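Local coordinates for odorant binding protein ASP5 (Apis mellifera, PDB 3R72), which probably carries small odorant molecules in the honeybee antenna, and here holds two molecules of N-butyl-benzenesulfonamide inside its helical fold, at residues G36-D41 against K103-V108; E28-M33 against H42-Y47; K70-T75 against I83-V88. All blocks are in the same frame, centred on the assembly; numbering follows the deposited sequence. Where two conformers were deposited one is given.

Contacts 1 and 2 sit side by side on one flank of the protein, their centres about 8 Å apart, and in sequence the 36-41 loop of contact 1 runs between the two segments of contact 2. Glu37 N reaches Gly32 O at 2.9 Å, and Asp40 OD2 meets Gln45 NE2 at 3.2 Å, both probably hydrogen bonds. Contact 3 lies across the chain's centre, about 19 Å from contact 1 and 22 Å from contact 2, centre to centre. Helix 100-114 bridges the gap: its Tyr107 OH packs on Val88 CG1 at 3.9 Å. Tyr107 of contact 1 and Leu72 of contact 3 line the chain B ligand, Thr75 of contact 3 the chain C one.

Contact 1: residues G36-D41 against K103-V108; sequences GEFPDD and KTYQYV. With NBB (N-butyl-benzenesulfonamide), chain B.
The hydroxyl of Tyr105 sits close against the backbone of the Phe38-Pro39 step, with OH only 3.0 Å from Phe38 CA. A hydrogen bond accompanies the approach: Tyr105 OH donates to Pro39 O at 2.7 Å. The C=O...donor angle is 135°, with the donor slightly tilted from the carbonyl plane. Pro39 N also lies near that hydroxyl, but it has no hydrogen to share, and the proline ring simply packs its CD on the oxygen at 3.5 Å. On Tyr105, CG stands anti to the backbone N (chi1 -165°), which carries the ring off the helix and toward the 36-41 loop. Phe38 then turns an edge to the tyrosine's face in an offset edge-to-face pair, planes at 70° and centroids 5.7 Å apart; its CD1 touches Tyr105 CZ at 3.9 Å. Phe38 CE1 rests on Val108 CG1 at 4.2 Å. A phenylalanine in place of Tyr105 would probably leave Pro39 O without this donor and let the loop drift from the helix. Tyr107, on the same helix, reaches the ligand with CE2, 3.8 Å from C2 of the chain B N-butyl-benzenesulfonamide. So the loop between helices 27-32 and 42-54 is tied to helix 100-114, a pocket wall of the PBP/GOBP fold.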
loop_
_atom_site.group_PDB
_atom_site.type_symbol
_atom_site.label_atom_id
_atom_site.label_comp_id
_atom_site.label_asym_id
_atom_site.label_seq_id
_atom_site.Cartn_x
_atom_site.Cartn_y
_atom_site.Cartn_z
ATOM N N GLY A 36 1.397 13.044 2.032
ATOM C CA GLY A 36 1.286 13.388 0.617
ATOM C C GLY A 36 2.617 13.681 -0.062
ATOM O O GLY A 36 2.638 14.233 -1.164
ATOM N N GLU A 37 3.723 13.303 0.581
ATOM C CA GLU A 37 5.050 13.472 -0.001
ATOM C C GLU A 37 5.353 12.241 -0.841
ATOM O O GLU A 37 5.619 11.168 -0.301
ATOM C CB GLU A 37 6.087 13.675 1.100
ATOM C CG GLU A 37 5.803 14.894 1.961
ATOM C CD GLU A 37 6.746 15.062 3.147
ATOM O OE1 GLU A 37 7.655 14.243 3.365
ATOM O OE2 GLU A 37 6.574 16.057 3.881
ATOM N N PHE A 38 5.280 12.406 -2.161
ATOM C CA PHE A 38 5.533 11.341 -3.130
ATOM C C PHE A 38 6.638 11.777 -4.105
ATOM O O PHE A 38 6.395 12.045 -5.284
ATOM C CB PHE A 38 4.247 10.975 -3.876
ATOM C CG PHE A 38 3.230 10.286 -3.011
ATOM C CD1 PHE A 38 3.375 8.957 -2.677
ATOM C CD2 PHE A 38 2.135 10.962 -2.533
ATOM C CE1 PHE A 38 2.439 8.314 -1.902
ATOM C CE2 PHE A 38 1.190 10.315 -1.751
ATOM C CZ PHE A 38 1.351 8.992 -1.433
ATOM N N PRO A 39 7.878 11.858 -3.621
ATOM C CA PRO A 39 8.970 12.212 -4.522
ATOM C C PRO A 39 9.199 11.106 -5.562
ATOM O O PRO A 39 8.834 9.927 -5.356
ATOM C CB PRO A 39 10.165 12.315 -3.584
ATOM C CG PRO A 39 9.825 11.374 -2.452
ATOM C CD PRO A 39 8.351 11.546 -2.261
ATOM N N ASP A 40 9.777 11.481 -6.689
ATOM C CA ASP A 40 10.116 10.510 -7.724
ATOM C C ASP A 40 11.402 9.780 -7.350
ATOM O O ASP A 40 12.428 9.895 -8.019
ATOM C CB ASP A 40 10.247 11.220 -9.069
ATOM C CG ASP A 40 10.428 10.269 -10.209
ATOM O OD1 ASP A 40 11.315 10.545 -11.043
ATOM O OD2 ASP A 40 9.703 9.251 -10.262
ATOM N N ASP A 41 11.327 9.014 -6.270
ATOM C CA ASP A 41 12.466 8.371 -5.626
ATOM C C ASP A 41 12.322 6.877 -5.837
ATOM O O ASP A 41 11.441 6.247 -5.266
ATOM C CB ASP A 41 12.459 8.738 -4.137
ATOM C CG ASP A 41 13.621 8.170 -3.367
ATOM O OD1 ASP A 41 14.011 7.027 -3.637
ATOM O OD2 ASP A 41 14.124 8.858 -2.460
ATOM N N LYS A 103 5.052 1.015 -10.913
ATOM C CA LYS A 103 3.646 0.638 -10.943
ATOM C C LYS A 103 3.022 0.637 -9.554
ATOM O O LYS A 103 1.956 1.219 -9.350
ATOM C CB LYS A 103 3.470 -0.726 -11.582
ATOM C CG LYS A 103 3.727 -0.760 -13.081
ATOM C CD LYS A 103 3.277 -2.092 -13.682
ATOM C CE LYS A 103 3.593 -2.177 -15.155
ATOM N NZ LYS A 103 3.633 -3.581 -15.655
ATOM N N THR A 104 3.647 -0.040 -8.599
ATOM C CA THR A 104 3.059 -0.076 -7.267
ATOM C C THR A 104 3.017 1.313 -6.647
ATOM O O THR A 104 2.045 1.661 -5.981
ATOM C CB THR A 104 3.739 -1.089 -6.320
ATOM O OG1 THR A 104 5.114 -0.751 -6.122
ATOM C CG2 THR A 104 3.638 -2.480 -6.865
ATOM N N TYR A 105 4.036 2.130 -6.890
ATOM C CA TYR A 105 4.034 3.481 -6.353
ATOM C C TYR A 105 2.880 4.309 -6.919
ATOM O O TYR A 105 2.231 5.059 -6.197
ATOM C CB TYR A 105 5.336 4.164 -6.672
ATOM C CG TYR A 105 5.671 5.433 -5.916
ATOM C CD1 TYR A 105 5.793 5.452 -4.538
ATOM C CD2 TYR A 105 5.972 6.602 -6.599
ATOM C CE1 TYR A 105 6.219 6.574 -3.865
ATOM C CE2 TYR A 105 6.397 7.732 -5.933
ATOM C CZ TYR A 105 6.508 7.707 -4.568
ATOM O OH TYR A 105 6.952 8.781 -3.859
ATOM N N GLN A 106 2.618 4.166 -8.215
ATOM C CA GLN A 106 1.495 4.840 -8.843
ATOM C C GLN A 106 0.171 4.381 -8.221
ATOM O O GLN A 106 -0.731 5.180 -8.008
ATOM C CB GLN A 106 1.490 4.582 -10.351
ATOM C CG GLN A 106 2.625 5.259 -11.138
ATOM C CD GLN A 106 2.933 4.554 -12.440
ATOM O OE1 GLN A 106 2.084 3.855 -12.992
ATOM N NE2 GLN A 106 4.163 4.711 -12.930
ATOM N N TYR A 107 0.039 3.088 -7.945
ATOM C CA TYR A 107 -1.178 2.551 -7.347
ATOM C C TYR A 107 -1.397 3.121 -5.944
ATOM O O TYR A 107 -2.500 3.538 -5.580
ATOM C CB TYR A 107 -1.110 1.007 -7.335
ATOM C CG TYR A 107 -2.375 0.405 -6.793
ATOM C CD1 TYR A 107 -3.493 0.297 -7.610
ATOM C CD2 TYR A 107 -2.490 0.003 -5.486
ATOM C CE1 TYR A 107 -4.693 -0.174 -7.146
ATOM C CE2 TYR A 107 -3.694 -0.490 -5.016
ATOM C CZ TYR A 107 -4.792 -0.559 -5.854
ATOM O OH TYR A 107 -5.997 -0.999 -5.388
ATOM N N VAL A 108 -0.329 3.164 -5.157
ATOM C CA VAL A 108 -0.384 3.742 -3.823
ATOM C C VAL A 108 -0.812 5.220 -3.891
ATOM O O VAL A 108 -1.640 5.662 -3.108
ATOM C CB VAL A 108 0.980 3.554 -3.097
ATOM C CG1 VAL A 108 1.008 4.335 -1.790
ATOM C CG2 VAL A 108 1.229 2.069 -2.861
HETATM O O1S NBB B . -1.451 -3.456 -0.983
HETATM S S NBB B . -1.685 -2.763 0.229
HETATM O O2S NBB B . -0.606 -2.786 1.178
HETATM N N10 NBB B . -2.974 -3.432 0.900
HETATM C C11 NBB B . -4.214 -3.542 0.161
HETATM C C12 NBB B . -5.425 -3.354 1.056
HETATM C C13 NBB B . -5.596 -1.926 1.574
HETATM C C14 NBB B . -6.029 -0.995 0.462
HETATM C C4 NBB B . -2.058 -1.204 -0.116
HETATM C C5 NBB B . -2.287 -0.319 0.940
HETATM C C6 NBB B . -2.618 1.022 0.698
HETATM C C1 NBB B . -2.724 1.510 -0.595
HETATM C C2 NBB B . -2.481 0.660 -1.649
HETATM C C3 NBB B . -2.158 -0.676 -1.422
#

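Contact 2: residues E28-M33 against H42-Y47; sequences ELVDGM and HDLQCY
Leu44 pushes against the 28-33 segment, among Leu29, Val30 and Met33, and its side chain can be followed outward. CB meets Leu29 CD2 at 4.0 Å. With CG anti to the backbone N (chi1 -179°), the two methyls are carried forward to the facing helix. One of them, CD2, sits 3.9 Å from the backbone oxygen Leu29 O and also touches the CG atoms of Leu29 and Met33. The other, CD1, lies over Val30 CA at 4.1 Å, with the sulfur and CE of Met33 close by. Leu44 and Met33 run past one another in opposite directions.

One turn on, Val30 meets the ring of Tyr47 over one face. Its CG2 stands over the centre, 3.6 Å from the centroid and 6° off the normal, a well-aimed CH-pi contact. Its other methyl, CG1, touches Tyr47 CE2 at 3.6 Å, toward the hydroxyl end. That hydroxyl is hydrogen-bonded to the C-terminal carboxylate of Pro122, a pocket residue. The axes of the short segments 28-32 and 42-47 come within 10.6 Å at a crossing angle of -72°, and Cys46 adds its disulfide to Cys101: steep apolar helix packing within the disulfide-braced insect odorant-binding protein fold.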
loop_
_atom_site.group_PDB
_atom_site.type_symbol
_atom_site.label_atom_id
_atom_site.label_comp_id
_atom_site.label_asym_id
_atom_site.label_seq_id
_atom_site.Cartn_x
_atom_site.Cartn_y
_atom_site.Cartn_z
ATOM N N GLU A 28 11.579 8.082 7.763
ATOM C CA GLU A 28 11.050 9.383 7.406
ATOM C C GLU A 28 10.473 9.367 5.983
ATOM O O GLU A 28 9.384 9.888 5.732
ATOM C CB GLU A 28 12.148 10.457 7.509
ATOM C CG GLU A 28 11.643 11.827 7.085
ATOM C CD GLU A 28 12.716 12.878 6.913
ATOM O OE1 GLU A 28 13.885 12.670 7.285
ATOM O OE2 GLU A 28 12.350 13.946 6.372
ATOM N N LEU A 29 11.206 8.792 5.044
ATOM C CA LEU A 29 10.795 8.803 3.657
ATOM C C LEU A 29 9.485 8.004 3.485
ATOM O O LEU A 29 8.569 8.417 2.775
ATOM C CB LEU A 29 11.950 8.249 2.819
ATOM C CG LEU A 29 11.769 8.329 1.310
ATOM C CD1 LEU A 29 11.608 9.766 0.835
ATOM C CD2 LEU A 29 12.944 7.664 0.626
ATOM N N VAL A 30 9.368 6.887 4.193
ATOM C CA VAL A 30 8.139 6.104 4.150
ATOM C C VAL A 30 6.979 6.867 4.801
ATOM O O VAL A 30 5.889 6.919 4.248
ATOM C CB VAL A 30 8.338 4.738 4.815
ATOM C CG1 VAL A 30 7.017 3.997 4.916
ATOM C CG2 VAL A 30 9.384 3.932 4.043
ATOM N N ASP A 31 7.223 7.454 5.976
ATOM C CA ASP A 31 6.197 8.235 6.666
ATOM C C ASP A 31 5.719 9.448 5.871
ATOM O O ASP A 31 4.589 9.914 6.045
ATOM C CB ASP A 31 6.712 8.740 8.016
ATOM C CG ASP A 31 6.727 7.685 9.078
ATOM O OD1 ASP A 31 5.878 6.770 9.039
ATOM O OD2 ASP A 31 7.579 7.820 9.983
ATOM N N GLY A 32 6.567 9.954 4.991
ATOM C CA GLY A 32 6.192 11.093 4.176
ATOM C C GLY A 32 4.999 10.835 3.278
ATOM O O GLY A 32 4.238 11.752 2.975
ATOM N N MET A 33 4.800 9.596 2.844
ATOM C CA MET A 33 3.673 9.292 1.960
ATOM C C MET A 33 2.323 9.654 2.595
ATOM O O MET A 33 1.431 10.167 1.912
ATOM C CB MET A 33 3.696 7.828 1.520
ATOM C CG MET A 33 4.901 7.486 0.638
ATOM S SD MET A 33 4.799 5.843 -0.105
ATOM C CE MET A 33 5.001 4.783 1.336
ATOM N N HIS A 42 13.162 6.299 -6.693
ATOM C CA HIS A 42 13.008 4.912 -7.073
ATOM C C HIS A 42 13.139 3.962 -5.883
ATOM O O HIS A 42 12.512 2.914 -5.874
ATOM C CB HIS A 42 13.984 4.552 -8.195
ATOM C CG HIS A 42 13.674 3.251 -8.864
ATOM N ND1 HIS A 42 14.357 2.094 -8.577
ATOM C CD2 HIS A 42 12.765 2.927 -9.812
ATOM C CE1 HIS A 42 13.877 1.107 -9.316
ATOM N NE2 HIS A 42 12.915 1.588 -10.080
ATOM N N ASP A 43 13.925 4.329 -4.878
ATOM C CA ASP A 43 14.040 3.477 -3.700
ATOM C C ASP A 43 12.740 3.436 -2.897
ATOM O O ASP A 43 12.313 2.370 -2.474
ATOM C CB ASP A 43 15.233 3.894 -2.855
ATOM C CG ASP A 43 16.537 3.714 -3.596
ATOM O OD1 ASP A 43 16.674 2.719 -4.339
ATOM O OD2 ASP A 43 17.428 4.572 -3.443
ATOM N N LEU A 44 12.099 4.584 -2.716
ATOM C CA LEU A 44 10.785 4.600 -2.083
ATOM C C LEU A 44 9.785 3.820 -2.926
ATOM O O LEU A 44 8.955 3.070 -2.389
ATOM C CB LEU A 44 10.309 6.033 -1.832
ATOM C CG LEU A 44 8.950 6.161 -1.162
ATOM C CD1 LEU A 44 8.876 5.450 0.178
ATOM C CD2 LEU A 44 8.584 7.646 -1.044
ATOM N N GLN A 45 9.873 3.965 -4.246
ATOM C CA GLN A 45 9.002 3.191 -5.120
ATOM C C GLN A 45 9.177 1.696 -4.862
ATOM O O GLN A 45 8.204 0.950 -4.692
ATOM C CB GLN A 45 9.277 3.555 -6.577
ATOM C CG GLN A 45 8.903 4.996 -6.894
ATOM C CD GLN A 45 9.396 5.518 -8.216
ATOM O OE1 GLN A 45 10.178 4.882 -8.916
ATOM N NE2 GLN A 45 8.925 6.705 -8.569
ATOM N N CYS A 46 10.422 1.243 -4.786
ATOM C CA CYS A 46 10.674 -0.181 -4.548
ATOM C C CYS A 46 10.265 -0.642 -3.154
ATOM O O CYS A 46 9.887 -1.801 -2.999
ATOM C CB CYS A 46 12.123 -0.522 -4.848
ATOM S SG CYS A 46 12.554 -0.343 -6.631
ATOM N N TYR A 47 10.272 0.254 -2.171
ATOM C CA TYR A 47 9.715 -0.070 -0.858
ATOM C C TYR A 47 8.238 -0.454 -0.992
ATOM O O TYR A 47 7.784 -1.422 -0.377
ATOM C CB TYR A 47 9.929 1.087 0.131
ATOM C CG TYR A 47 9.187 0.910 1.428
ATOM C CD1 TYR A 47 9.759 0.258 2.516
ATOM C CD2 TYR A 47 7.888 1.365 1.555
ATOM C CE1 TYR A 47 9.040 0.065 3.690
ATOM C CE2 TYR A 47 7.173 1.181 2.725
ATOM C CZ TYR A 47 7.759 0.533 3.787
ATOM O OH TYR A 47 7.060 0.328 4.952
#

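Contact 3: residues K70-T75 against I83-V88; sequences KQLEIT and IGKEIV. With NBB (N-butyl-benzenesulfonamide), chain C.
Leu72, Lys85 and Glu73 carry most of this contact, which joins two consecutive helices of the all-helical odorant-binding fold as an antiparallel hairpin. The segment axes approach to 10.1 Å, with 160° between their N-to-C directions. Leu72 contributes the largest share. Its CG lies between the backbone N and the carbonyl carbon (chi1 79°), a less roomy choice in a helix, and from there the two methyls spread over the facing turn. CD2 packs tightly on Val88 CG2 at 3.5 Å, and it also rests 3.8 Å from the backbone oxygen Gly84 O. The missing side chain of Gly84 matters here, since a CB there would come within 3.6 Å of Leu72 CD1. That same methyl, CD1, touches Lys85 CG at 4.1 Å, and the lysine's aliphatic stem crosses the leucine at about a right angle.

Beyond CG the lysine is fully extended, and its tip closes a salt bridge: Lys85 NZ stands 2.9 Å from Glu73 OE2. The hydrogen bond within that pair is weak, so charge attraction probably counts for more than aim. Glu73 is stretched out too, and its CG and CD come near Lys85 CE, these two chains also crossing at about a right angle. The ion pair thus borders the apolar patch made by Leu72 and Val88.

Val88 is also covered by Tyr107 and His111 of helix 100-114, and Leu72 lines the pocket of the chain B ligand. On the ligand side of helix 65-75, Thr75 OG1 donates to Gln71 O at 2.7 Å from 40° above the carbonyl plane, while Thr75 OG1 itself lies 2.9 Å from the sulfonamide N10 of the chain C ligand.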
loop_
_atom_site.group_PDB
_atom_site.type_symbol
_atom_site.label_atom_id
_atom_site.label_comp_id
_atom_site.label_asym_id
_atom_site.label_seq_id
_atom_site.Cartn_x
_atom_site.Cartn_y
_atom_site.Cartn_z
ATOM N N LYS A 70 -9.418 -8.824 -0.443
ATOM C CA LYS A 70 -9.356 -9.669 0.742
ATOM C C LYS A 70 -8.592 -9.003 1.873
ATOM O O LYS A 70 -9.022 -9.070 3.028
ATOM C CB LYS A 70 -8.731 -11.023 0.414
ATOM C CG LYS A 70 -9.695 -11.993 -0.263
ATOM C CD LYS A 70 -9.223 -13.451 -0.165
ATOM C CE LYS A 70 -8.558 -13.974 -1.431
ATOM N NZ LYS A 70 -7.589 -13.069 -2.066
ATOM N N GLN A 71 -7.469 -8.359 1.567
ATOM C CA GLN A 71 -6.677 -7.698 2.601
ATOM C C GLN A 71 -7.439 -6.549 3.226
ATOM O O GLN A 71 -7.407 -6.374 4.446
ATOM C CB GLN A 71 -5.330 -7.226 2.060
ATOM C CG GLN A 71 -4.359 -8.362 1.769
ATOM C CD GLN A 71 -3.754 -8.997 3.024
ATOM O OE1 GLN A 71 -4.084 -8.647 4.144
ATOM N NE2 GLN A 71 -2.785 -9.873 2.822
ATOM N N LEU A 72 -8.131 -5.747 2.423
ATOM C CA LEU A 72 -8.877 -4.643 3.003
ATOM C C LEU A 72 -10.027 -5.181 3.879
ATOM O O LEU A 72 -10.302 -4.619 4.936
ATOM C CB LEU A 72 -9.281 -3.616 1.958
ATOM C CG LEU A 72 -10.466 -3.861 1.044
ATOM C CD1 LEU A 72 -11.788 -3.571 1.769
ATOM C CD2 LEU A 72 -10.339 -3.041 -0.231
ATOM N N GLU A 73 -10.640 -6.293 3.482
ATOM C CA GLU A 73 -11.700 -6.908 4.285
ATOM C C GLU A 73 -11.199 -7.415 5.636
ATOM O O GLU A 73 -11.928 -7.354 6.619
ATOM C CB GLU A 73 -12.380 -8.049 3.519
ATOM C CG GLU A 73 -13.224 -7.543 2.344
ATOM C CD GLU A 73 -13.683 -8.631 1.369
ATOM O OE1 GLU A 73 -13.037 -9.699 1.308
ATOM O OE2 GLU A 73 -14.668 -8.404 0.623
ATOM N N ILE A 74 -9.959 -7.900 5.684
ATOM C CA ILE A 74 -9.383 -8.436 6.920
ATOM C C ILE A 74 -8.682 -7.384 7.779
ATOM O O ILE A 74 -8.332 -7.673 8.927
ATOM C CB ILE A 74 -8.373 -9.577 6.631
ATOM C CG1 ILE A 74 -8.087 -10.369 7.902
ATOM C CG2 ILE A 74 -7.070 -9.035 6.091
ATOM C CD1 ILE A 74 -9.280 -11.031 8.444
ATOM N N THR A 75 -8.439 -6.185 7.240
ATOM C CA THR A 75 -7.697 -5.164 7.988
ATOM C C THR A 75 -8.358 -3.809 8.203
ATOM O O THR A 75 -7.903 -3.055 9.054
ATOM C CB THR A 75 -6.305 -4.911 7.363
ATOM O OG1 THR A 75 -6.463 -4.360 6.052
ATOM C CG2 THR A 75 -5.467 -6.189 7.310
ATOM N N ILE A 83 -16.200 1.836 1.598
ATOM C CA ILE A 83 -15.436 2.962 1.092
ATOM C C ILE A 83 -14.099 2.464 0.519
ATOM O O ILE A 83 -13.679 2.902 -0.554
ATOM C CB ILE A 83 -15.195 4.043 2.190
ATOM C CG1 ILE A 83 -16.508 4.719 2.612
ATOM C CG2 ILE A 83 -14.172 5.072 1.735
ATOM C CD1 ILE A 83 -17.569 4.826 1.535
ATOM N N GLY A 84 -13.442 1.541 1.214
ATOM C CA GLY A 84 -12.205 0.972 0.693
ATOM C C GLY A 84 -12.402 0.215 -0.613
ATOM O O GLY A 84 -11.582 0.321 -1.531
ATOM N N LYS A 85 -13.477 -0.567 -0.706
ATOM C CA LYS A 85 -13.788 -1.266 -1.956
ATOM C C LYS A 85 -13.999 -0.279 -3.098
ATOM O O LYS A 85 -13.620 -0.552 -4.230
ATOM C CB LYS A 85 -15.006 -2.180 -1.803
ATOM C CG LYS A 85 -14.743 -3.426 -1.003
ATOM C CD LYS A 85 -15.980 -4.297 -0.850
ATOM C CE LYS A 85 -15.613 -5.611 -0.176
ATOM N NZ LYS A 85 -16.792 -6.453 0.152
ATOM N N GLU A 86 -14.619 0.866 -2.817
ATOM C CA GLU A 86 -14.837 1.885 -3.834
ATOM C C GLU A 86 -13.531 2.521 -4.282
ATOM O O GLU A 86 -13.389 2.851 -5.458
ATOM C CB GLU A 86 -15.837 2.925 -3.339
ATOM C CG GLU A 86 -17.225 2.353 -3.197
ATOM C CD GLU A 86 -18.228 3.367 -2.730
ATOM O OE1 GLU A 86 -19.116 3.674 -3.511
ATOM O OE2 GLU A 86 -18.166 3.830 -1.579
ATOM N N ILE A 87 -12.571 2.661 -3.376
ATOM C CA ILE A 87 -11.252 3.160 -3.768
ATOM C C ILE A 87 -10.545 2.163 -4.682
ATOM O O ILE A 87 -10.010 2.540 -5.725
ATOM C CB ILE A 87 -10.385 3.497 -2.543
ATOM C CG1 ILE A 87 -10.975 4.680 -1.771
ATOM C CG2 ILE A 87 -8.942 3.800 -2.977
ATOM C CD1 ILE A 87 -10.271 4.979 -0.448
ATOM N N VAL A 88 -10.566 0.887 -4.321
ATOM C CA VAL A 88 -9.981 -0.146 -5.181
ATOM C C VAL A 88 -10.680 -0.175 -6.539
ATOM O O VAL A 88 -10.038 -0.293 -7.591
ATOM C CB VAL A 88 -10.040 -1.533 -4.517
ATOM C CG1 VAL A 88 -9.502 -2.600 -5.469
ATOM C CG2 VAL A 88 -9.227 -1.511 -3.206
HETATM O O1S NBB C . -2.279 -1.620 4.731
HETATM S S NBB C . -3.099 -2.790 4.882
HETATM O O2S NBB C . -3.341 -3.491 3.653
HETATM N N10 NBB C . -4.511 -2.320 5.465
HETATM C C11 NBB C . -4.581 -1.567 6.706
HETATM C C12 NBB C . -5.856 -0.740 6.784
HETATM C C13 NBB C . -6.122 -0.235 8.194
HETATM C C14 NBB C . -5.131 0.826 8.606
HETATM C C4 NBB C . -2.436 -3.826 5.944
HETATM C C5 NBB C . -2.523 -5.215 5.768
HETATM C C6 NBB C . -1.962 -6.110 6.682
HETATM C C1 NBB C . -1.322 -5.618 7.811
HETATM C C2 NBB C . -1.233 -4.249 8.003
HETATM C C3 NBB C . -1.782 -3.361 7.079
#